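Local atomic coordinates of maltose operon transcriptional repressor (Staphylococcus aureus subsp. aureus Mu50, PDB entry 3HCW), a protein that probably represses transcription of the maltose operon by binding DNA, its C-terminal fragment being folded like a periplasmic sugar-binding protein. Residues V131-F136 with D163-E168; Q194-L199 with K220-A225. All blocks are in the same frame, centred on the assembly; numbering follows the deposited sequence.

Interaction 1: V131-F136 with D163-E168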
loop_
_atom_site.group_PDB
_atom_site.type_symbol
_atom_site.label_atom_id
_atom_site.label_comp_id
_atom_site.label_asym_id
_atom_site.label_seq_id
_atom_site.Cartn_x
_atom_site.Cartn_y
_atom_site.Cartn_z
ATOM N N VAL A 131 2.365 26.255 18.277
ATOM C CA VAL A 131 1.049 26.348 17.638
ATOM C C VAL A 131 0.050 27.069 18.516
ATOM O O VAL A 131 0.171 27.076 19.740
ATOM C CB VAL A 131 0.439 24.961 17.272
ATOM C CG1 VAL A 131 1.011 24.445 15.988
ATOM C CG2 VAL A 131 0.617 23.963 18.394
ATOM N N ASP A 132 -0.951 27.660 17.880
ATOM C CA ASP A 132 -2.017 28.324 18.602
ATOM C C ASP A 132 -3.250 27.438 18.673
ATOM O O ASP A 132 -3.859 27.309 19.732
ATOM C CB ASP A 132 -2.343 29.674 17.952
ATOM C CG ASP A 132 -1.154 30.630 17.968
ATOM O OD1 ASP A 132 -0.678 31.005 16.876
ATOM O OD2 ASP A 132 -0.686 30.995 19.072
ATOM N N GLU A 133 -3.588 26.810 17.550
ATOM C CA GLU A 133 -4.814 26.036 17.421
ATOM C C GLU A 133 -4.546 24.653 16.810
ATOM O O GLU A 133 -3.705 24.512 15.931
ATOM C CB GLU A 133 -5.826 26.828 16.588
ATOM C CG GLU A 133 -7.297 26.548 16.909
ATOM C CD GLU A 133 -8.008 25.727 15.836
ATOM O OE1 GLU A 133 -7.953 26.113 14.645
ATOM O OE2 GLU A 133 -8.640 24.706 16.189
ATOM N N LEU A 134 -5.262 23.639 17.294
ATOM C CA LEU A 134 -5.093 22.256 16.835
ATOM C C LEU A 134 -6.386 21.662 16.273
ATOM O O LEU A 134 -7.480 21.947 16.766
ATOM C CB LEU A 134 -4.582 21.376 17.978
ATOM C CG LEU A 134 -3.250 21.733 18.646
ATOM C CD1 LEU A 134 -3.137 21.120 20.029
ATOM C CD2 LEU A 134 -2.088 21.304 17.776
ATOM N N ILE A 135 -6.245 20.835 15.236
ATOM C CA ILE A 135 -7.365 20.120 14.616
ATOM C C ILE A 135 -7.043 18.624 14.559
ATOM O O ILE A 135 -5.981 18.237 14.062
ATOM C CB ILE A 135 -7.660 20.649 13.180
ATOM C CG1 ILE A 135 -7.934 22.155 13.187
ATOM C CG2 ILE A 135 -8.848 19.905 12.553
ATOM C CD1 ILE A 135 -7.398 22.896 11.957
ATOM N N PHE A 136 -7.937 17.796 15.104
ATOM C CA PHE A 136 -7.845 16.346 14.946
ATOM C C PHE A 136 -8.917 15.861 13.983
ATOM O O PHE A 136 -10.098 16.157 14.155
ATOM C CB PHE A 136 -7.991 15.601 16.280
ATOM C CG PHE A 136 -7.512 14.163 16.236
ATOM C CD1 PHE A 136 -6.202 13.840 16.624
ATOM C CD2 PHE A 136 -8.366 13.131 15.816
ATOM C CE1 PHE A 136 -5.743 12.517 16.589
ATOM C CE2 PHE A 136 -7.921 11.803 15.773
ATOM C CZ PHE A 136 -6.605 11.496 16.162
ATOM N N ASP A 163 -6.603 25.977 21.990
ATOM C CA ASP A 163 -7.872 25.794 21.310
ATOM C C ASP A 163 -7.742 24.642 20.341
ATOM O O ASP A 163 -6.725 24.504 19.655
ATOM C CB ASP A 163 -8.291 27.061 20.568
ATOM C CG ASP A 163 -8.655 28.196 21.512
ATOM O OD1 ASP A 163 -8.361 29.363 21.175
ATOM O OD2 ASP A 163 -9.228 27.925 22.592
ATOM N N TYR A 164 -8.770 23.803 20.306
ATOM C CA TYR A 164 -8.786 22.655 19.420
ATOM C C TYR A 164 -10.194 22.301 18.972
ATOM O O TYR A 164 -11.167 22.652 19.642
ATOM C CB TYR A 164 -8.114 21.442 20.074
ATOM C CG TYR A 164 -8.857 20.836 21.253
ATOM C CD1 TYR A 164 -9.829 19.842 21.062
ATOM C CD2 TYR A 164 -8.574 21.234 22.557
ATOM C CE1 TYR A 164 -10.505 19.281 22.137
ATOM C CE2 TYR A 164 -9.243 20.668 23.647
ATOM C CZ TYR A 164 -10.203 19.691 23.428
ATOM O OH TYR A 164 -10.865 19.123 24.499
ATOM N N GLN A 165 -10.274 21.579 17.854
ATOM C CA GLN A 165 -11.517 21.004 17.371
ATOM C C GLN A 165 -11.322 19.562 16.865
ATOM O O GLN A 165 -10.217 19.173 16.490
ATOM C CB GLN A 165 -12.107 21.896 16.281
ATOM C CG GLN A 165 -11.277 21.980 15.021
ATOM C CD GLN A 165 -11.946 22.767 13.928
ATOM O OE1 GLN A 165 -11.470 23.835 13.541
ATOM N NE2 GLN A 165 -13.057 22.248 13.415
ATOM N N ILE A 166 -12.400 18.777 16.887
ATOM C CA ILE A 166 -12.419 17.408 16.350
ATOM C C ILE A 166 -13.343 17.420 15.136
ATOM O O ILE A 166 -14.454 17.964 15.191
ATOM C CB ILE A 166 -12.952 16.350 17.394
ATOM C CG1 ILE A 166 -12.269 16.466 18.774
ATOM C CG2 ILE A 166 -12.855 14.917 16.855
ATOM C CD1 ILE A 166 -10.760 16.186 18.794
ATOM N N ILE A 167 -12.873 16.852 14.033
ATOM C CA ILE A 167 -13.686 16.689 12.835
ATOM C C ILE A 167 -13.779 15.200 12.536
ATOM O O ILE A 167 -12.756 14.521 12.415
ATOM C CB ILE A 167 -13.084 17.416 11.605
ATOM C CG1 ILE A 167 -13.045 18.932 11.829
ATOM C CG2 ILE A 167 -13.849 17.051 10.311
ATOM C CD1 ILE A 167 -12.242 19.689 10.782
ATOM N N GLU A 168 -15.006 14.699 12.444
ATOM C CA GLU A 168 -15.251 13.335 12.015
ATOM C C GLU A 168 -15.730 13.364 10.570
ATOM O O GLU A 168 -16.661 14.091 10.221
ATOM C CB GLU A 168 -16.288 12.675 12.909
ATOM C CG GLU A 168 -16.273 11.167 12.854
ATOM C CD GLU A 168 -17.435 10.567 13.613
ATOM O OE1 GLU A 168 -18.597 10.830 13.229
ATOM O OE2 GLU A 168 -17.187 9.830 14.590
HETATM O O HOH W 1 -5.222 28.463 21.615
#
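Leu134 O takes two contacts from the neighbouring strand: a hydrogen bond from Gln165 N at 3.0 Å, lying in the carbonyl plane, and a CA-H...O contact from Tyr164 CA. The strands 133-136 and 163-168 run parallel, 14° apart, as the two strands of a right-handed beta-alpha-beta unit joined by helix 144-159; 163-169 is the edge strand of this periplasmic-binding-protein-like sheet. Leu134 N reaches back to Asp163 O, and farther along Phe136 binds twice, its N to Gln165 O and its O to Ile167 N at 2.9 Å, the last nearly straight. Where the strands begin, a water bridges the backbone, donating to Asp132 O and accepting from Asp163 N.

One face carries Glu133, Ile135, Asp163 and Gln165. Glu133 CG rests 3.8 Å from Asp163 CB, the two side chains crossing at about a right angle. The bend of Glu133 at chi2 (-107°) swings its carboxylate along the sheet past Tyr164 CA, with Gln194 of the next strand as the partner of OE1. Gln165 sends CG between its own backbone N and carbonyl carbon (chi1 65°), then runs extended beside Ile135, the two pointing the same way with Gln165 CG 3.8 Å from Ile135 CG1. Leu183 of helix 173-187 packs over both. Beyond them Ile135 CG2 meets Ile167 CD1.

The other face, which holds Leu134, Tyr164, Phe136 and Ile166, lies under helix 144-159. Leu134 and Tyr164 touch through their CB atoms, and the Phe136 ring leads away from the edge strand and meets the ring of Phe153. What Phe136 offers its neighbour is therefore the base of the side chain: Phe136 CB lies 3.8 Å from Ile166 CD1.

Interaction 2: Q194-L199 with K220-A225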
loop_
_atom_site.group_PDB
_atom_site.type_symbol
_atom_site.label_atom_id
_atom_site.label_comp_id
_atom_site.label_asym_id
_atom_site.label_seq_id
_atom_site.Cartn_x
_atom_site.Cartn_y
_atom_site.Cartn_z
ATOM N N GLN A 194 -1.325 26.884 13.013
ATOM C CA GLN A 194 -2.166 25.681 13.121
ATOM C C GLN A 194 -1.486 24.364 12.766
ATOM O O GLN A 194 -0.500 24.330 12.034
ATOM C CB GLN A 194 -3.449 25.841 12.311
ATOM C CG GLN A 194 -4.553 26.545 13.068
ATOM C CD GLN A 194 -5.446 27.364 12.169
ATOM O OE1 GLN A 194 -4.970 28.096 11.299
ATOM N NE2 GLN A 194 -6.754 27.260 12.384
ATOM N N ALA A 195 -2.032 23.287 13.315
ATOM C CA ALA A 195 -1.609 21.929 13.010
ATOM C C ALA A 195 -2.829 21.043 12.791
ATOM O O ALA A 195 -3.833 21.144 13.523
ATOM C CB ALA A 195 -0.730 21.360 14.129
ATOM N N ILE A 196 -2.741 20.196 11.771
ATOM C CA ILE A 196 -3.771 19.202 11.498
ATOM C C ILE A 196 -3.218 17.817 11.783
ATOM O O ILE A 196 -2.192 17.415 11.210
ATOM C CB ILE A 196 -4.278 19.272 10.036
ATOM C CG1 ILE A 196 -4.975 20.605 9.772
ATOM C CG2 ILE A 196 -5.210 18.084 9.731
ATOM C CD1 ILE A 196 -5.122 20.950 8.294
ATOM N N ILE A 197 -3.890 17.097 12.679
ATOM C CA ILE A 197 -3.537 15.712 12.960
ATOM C C ILE A 197 -4.646 14.766 12.497
ATOM O O ILE A 197 -5.821 14.976 12.813
ATOM C CB ILE A 197 -3.181 15.492 14.459
ATOM C CG1 ILE A 197 -1.859 16.191 14.794
ATOM C CG2 ILE A 197 -3.056 13.994 14.782
ATOM C CD1 ILE A 197 -1.630 16.469 16.294
ATOM N N SER A 198 -4.266 13.749 11.719
ATOM C CA SER A 198 -5.206 12.724 11.269
ATOM C C SER A 198 -4.985 11.427 12.013
ATOM O O SER A 198 -3.849 11.061 12.325
ATOM C CB SER A 198 -5.065 12.447 9.767
ATOM O OG SER A 198 -5.196 13.631 9.002
ATOM N N LEU A 199 -6.094 10.739 12.247
ATOM C CA LEU A 199 -6.164 9.405 12.834
ATOM C C LEU A 199 -5.193 8.353 12.261
ATOM O O LEU A 199 -4.634 7.555 13.007
ATOM C CB LEU A 199 -7.603 8.889 12.682
ATOM C CG LEU A 199 -7.895 7.514 13.289
ATOM C CD1 LEU A 199 -7.799 7.601 14.800
ATOM C CD2 LEU A 199 -9.259 6.999 12.862
ATOM N N LYS A 220 4.246 25.805 5.932
ATOM C CA LYS A 220 4.005 27.269 5.955
ATOM C C LYS A 220 2.621 27.749 6.466
ATOM O O LYS A 220 2.540 28.576 7.380
ATOM C CB LYS A 220 4.288 27.890 4.590
ATOM C CG LYS A 220 4.173 29.409 4.582
ATOM C CD LYS A 220 4.157 29.966 3.176
ATOM C CE LYS A 220 4.119 31.490 3.204
ATOM N NZ LYS A 220 4.073 32.069 1.836
ATOM N N ASP A 221 1.540 27.244 5.890
ATOM C CA ASP A 221 0.219 27.681 6.362
ATOM C C ASP A 221 -0.175 26.857 7.576
ATOM O O ASP A 221 -0.603 27.407 8.580
ATOM C CB ASP A 221 -0.846 27.586 5.266
ATOM C CG ASP A 221 -0.668 28.629 4.177
ATOM O OD1 ASP A 221 -0.462 29.815 4.505
ATOM O OD2 ASP A 221 -0.765 28.261 2.985
ATOM N N VAL A 222 -0.019 25.535 7.465
ATOM C CA VAL A 222 -0.341 24.611 8.553
ATOM C C VAL A 222 0.668 23.480 8.629
ATOM O O VAL A 222 1.231 23.061 7.622
ATOM C CB VAL A 222 -1.772 23.975 8.440
ATOM C CG1 VAL A 222 -2.845 24.996 8.683
ATOM C CG2 VAL A 222 -1.974 23.249 7.103
ATOM N N MET A 223 0.900 22.994 9.842
ATOM C CA MET A 223 1.734 21.822 10.066
ATOM C C MET A 223 0.833 20.577 10.083
ATOM O O MET A 223 -0.341 20.632 10.484
ATOM C CB MET A 223 2.514 21.945 11.388
ATOM C CG MET A 223 3.668 23.010 11.425
ATOM S SD MET A 223 4.616 23.033 12.998
ATOM C CE MET A 223 3.372 22.592 14.184
ATOM N N THR A 224 1.361 19.451 9.622
ATOM C CA THR A 224 0.555 18.230 9.563
ATOM C C THR A 224 1.322 17.054 10.116
ATOM O O THR A 224 2.560 17.035 10.083
ATOM C CB THR A 224 0.024 17.901 8.125
ATOM O OG1 THR A 224 1.117 17.691 7.231
ATOM C CG2 THR A 224 -0.855 19.032 7.579
ATOM N N ALA A 225 0.571 16.095 10.650
ATOM C CA ALA A 225 1.107 14.870 11.206
ATOM C C ALA A 225 0.004 13.810 11.286
ATOM O O ALA A 225 -1.183 14.137 11.233
ATOM C CB ALA A 225 1.704 15.135 12.589
HETATM O O HOH W 2 0.355 27.483 10.974
#
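Four backbone hydrogen bonds join Ile196 and its neighbours to strand 222-225, a parallel pairing within the beta-alpha-beta unit closed by helix 201-213, deep in the Rossmann-like sheet of the C-terminal lobe. Ile196 is bound at both ends: its N donates to Met223 O at 2.8 Å and its O accepts from Ala225 N. Met223 N approaches Gln194 O along a straight N-H (173°), although it stands 21° out of the carbonyl plane; Ser198 N closes the set on Ala225 O.

CA-H...O contacts lie beside these bonds, among them Ala195 CA to Met223 O at 3.1 Å. A water links the two segments near their N-terminal ends, accepting from Gln194 N and donating to Asp221 O. Among the side chains, Thr224 OG1 forms a hydrogen bond with Gln240 OE1.

Apolar contacts occupy both faces. On that of Gln194, Ile196 and Thr224, Leu211 of helix 201-213 packs on Ile196. Val222 lies on this face too, but in two conformers, so the approach of its CG1 to Gln194 CB and of its CG2 to Ile196 CD1, which holds for one of them, is tentative. Across the sheet, helix 115-129 packs on Ile197, Met223 and Ala225. There the Met223 chain, bent at chi3 (-33°), brings its methyl CE to 4.3 Å from Ala195 CB.

In the fold
Interactions 1 and 2 are successive parallel pairings in one sheet, their centres about 9 Å apart, and strands 133-139 and 194-198 are the neighbours that join them. Across that seam Ile135 O lies 2.8 Å from Ile197 N, a probable hydrogen bond, and Glu133 OE1 lies 2.8 Å from Gln194 NE2, so the carboxylate bent over interaction 1 meets the glutamine that opens interaction 2. On the opposite face, Val131 CG1 packs 3.5 Å from Met223 CE and Phe136 CE1 packs 3.6 Å from Ile197 CG2. The order of strands across this part of the sheet, 222-227, 194-198, 133-139, 163-169, places interaction 2 farther inside and interaction 1 at the edge.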